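Local coordinates for uncharacterized protein (Bacillus thuringiensis serovar kurstaki, PDB 4XE7) that is a bacterial actin-like protein of the ParM family that probably polymerises into cytoskeletal filaments that segregate plasmid DNA, at residues S204-L207 and A208-D212. Residues are numbered along the deposited sequence; the frame is centred on the assembly and turned at random.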
ATOM      1  N   SER A 204      13.323   4.717  -5.830  1.00 43.44           N
ATOM      2  CA  SER A 204      13.090   5.561  -4.651  1.00 43.46           C
ATOM      3  C   SER A 204      12.799   4.732  -3.420  1.00 37.17           C
ATOM      4  O   SER A 204      13.059   5.167  -2.305  1.00 34.23           O
ATOM      5  CB  SER A 204      11.914   6.527  -4.855  1.00 44.12           C
ATOM      6  OG  SER A 204      12.141   7.408  -5.929  1.00 58.51           O
ATOM      7  N   SER A 205      12.236   3.546  -3.633  1.00 37.07           N
ATOM      8  CA  SER A 205      11.781   2.695  -2.550  1.00 32.18           C
ATOM      9  C   SER A 205      12.909   2.311  -1.604  1.00 33.57           C
ATOM     10  O   SER A 205      12.663   1.901  -0.465  1.00 28.13           O
ATOM     11  CB  SER A 205      11.105   1.447  -3.110  1.00 42.85           C
ATOM     12  OG  SER A 205       9.961   1.809  -3.868  1.00 45.79           O
ATOM     13  N   VAL A 206      14.136   2.472  -2.091  1.00 27.84           N
ATOM     14  CA  VAL A 206      15.347   2.325  -1.308  1.00 29.36           C
ATOM     15  C   VAL A 206      15.323   3.222  -0.072  1.00 31.49           C
ATOM     16  O   VAL A 206      15.734   2.805   1.016  1.00 29.36           O
ATOM     17  CB  VAL A 206      16.595   2.660  -2.178  1.00 42.98           C
ATOM     18  CG1 VAL A 206      17.834   2.853  -1.323  1.00 48.87           C
ATOM     19  CG2 VAL A 206      16.831   1.571  -3.202  1.00 45.47           C
ATOM     20  N   LEU A 207      14.836   4.451  -0.232  1.00 24.81           N
ATOM     21  CA  LEU A 207      14.754   5.363   0.907  1.00 25.90           C
ATOM     22  C   LEU A 207      13.928   4.772   2.060  1.00 19.08           C
ATOM     23  O   LEU A 207      14.309   4.904   3.224  1.00 22.91           O
ATOM     24  CB  LEU A 207      14.164   6.709   0.480  1.00 19.57           C
ATOM     25  CG  LEU A 207      15.163   7.654  -0.170  1.00 38.53           C
ATOM     26  CD1 LEU A 207      14.458   8.877  -0.754  1.00 43.45           C
ATOM     27  CD2 LEU A 207      16.206   8.054   0.860  1.00 40.14           C
ATOM     28  N   ALA A 208      12.818   4.113   1.728  1.00 21.82           N
ATOM     29  CA  ALA A 208      11.900   3.604   2.752  1.00 29.34           C
ATOM     30  C   ALA A 208      12.449   2.346   3.406  1.00 31.54           C
ATOM     31  O   ALA A 208      12.004   1.957   4.483  1.00 29.26           O
ATOM     32  CB  ALA A 208      10.532   3.329   2.170  1.00 23.24           C
ATOM     33  N   ILE A 209      13.413   1.709   2.753  1.00 27.63           N
ATOM     34  CA  ILE A 209      14.092   0.577   3.365  1.00 26.06           C
ATOM     35  C   ILE A 209      15.183   1.080   4.301  1.00 26.82           C
ATOM     36  O   ILE A 209      15.365   0.551   5.403  1.00 30.97           O
ATOM     37  CB  ILE A 209      14.649  -0.360   2.287  1.00 31.46           C
ATOM     38  CG1 ILE A 209      13.467  -1.074   1.617  1.00 28.60           C
ATOM     39  CG2 ILE A 209      15.636  -1.357   2.883  1.00 32.34           C
ATOM     40  CD1 ILE A 209      13.751  -1.578   0.228  1.00 35.79           C
ATOM     41  N   LEU A 210      15.869   2.138   3.881  1.00 28.87           N
ATOM     42  CA  LEU A 210      16.982   2.682   4.661  1.00 34.59           C
ATOM     43  C   LEU A 210      16.552   3.566   5.827  1.00 34.35           C
ATOM     44  O   LEU A 210      17.231   3.603   6.846  1.00 35.30           O
ATOM     45  CB  LEU A 210      17.912   3.496   3.764  1.00 33.10           C
ATOM     46  CG  LEU A 210      18.730   2.780   2.690  1.00 32.50           C
ATOM     47  CD1 LEU A 210      19.380   3.839   1.824  1.00 25.91           C
ATOM     48  CD2 LEU A 210      19.779   1.893   3.324  1.00 37.31           C
ATOM     49  N   PHE A 211      15.451   4.304   5.671  1.00 27.91           N
ATOM     50  CA  PHE A 211      15.075   5.286   6.694  1.00 24.93           C
ATOM     51  C   PHE A 211      13.636   5.148   7.167  1.00 21.23           C
ATOM     52  O   PHE A 211      12.766   4.650   6.441  1.00 25.48           O
ATOM     53  CB  PHE A 211      15.326   6.704   6.167  1.00 27.16           C
ATOM     54  CG  PHE A 211      16.768   6.965   5.819  1.00 28.08           C
ATOM     55  CD1 PHE A 211      17.677   7.333   6.798  1.00 34.57           C
ATOM     56  CD2 PHE A 211      17.220   6.826   4.520  1.00 40.19           C
ATOM     57  CE1 PHE A 211      19.011   7.567   6.485  1.00 40.17           C
ATOM     58  CE2 PHE A 211      18.561   7.060   4.201  1.00 41.54           C
ATOM     59  CZ  PHE A 211      19.451   7.427   5.186  1.00 38.53           C
ATOM     60  N   ASP A 212      13.398   5.575   8.401  1.00 22.59           N
ATOM     61  CA  ASP A 212      12.048   5.659   8.962  1.00 23.58           C
ATOM     62  C   ASP A 212      11.918   7.052   9.606  1.00 23.72           C
ATOM     63  O   ASP A 212      12.926   7.739   9.796  1.00 24.94           O
ATOM     64  CB  ASP A 212      11.815   4.523   9.975  1.00 22.21           C
ATOM     65  CG  ASP A 212      10.350   4.351  10.373  1.00 39.08           C
ATOM     66  OD1 ASP A 212       9.471   5.027   9.805  1.00 31.88           O
ATOM     67  OD2 ASP A 212      10.074   3.499  11.255  1.00 45.83           O
TER
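V206 and L207 each offer a carbonyl to an amide four residues on, L210 N to V206 O at 2.9 Å and F211 N to L207 O at 2.8 Å, the stronger bonds at the end of the short helix 205-210. V206 O also takes a weak bond from I209 N, and S205 O two weak ones, from A208 N and I209 N, while L207 N bonds to S204 O. Beta-branched V206 and L210, whose branched apolar end can lie along it, sit side by side, CG1 of V206 meeting CD1 of L210 at 3.6 Å. CG1 reaches L210 because it stands anti to the backbone N (chi1 166°), beside the carbonyl carbon. Apolar L207 and F211, also four apart, meet where CD2 of L207 comes 4.0 Å from ring carbon CD2 of F211, the side chains crossing at a slant. L207 O lies near the plane of that ring, at its edge, 3.7 Å from F211 CD2. F211 is the first residue to leave helical geometry, and its side chain also touches I218 and E220 of strand 217-220. A208 and I209 touch F402 of helix 402-418, the small methyl of A208 also meeting R405, while I209 adds apolar bulk. The contact thus joins helix to hairpin: between the segments the main chain supplies the polar bonds and apolar side chains bridge the change to strand, where D212 is salt-bridged to R405.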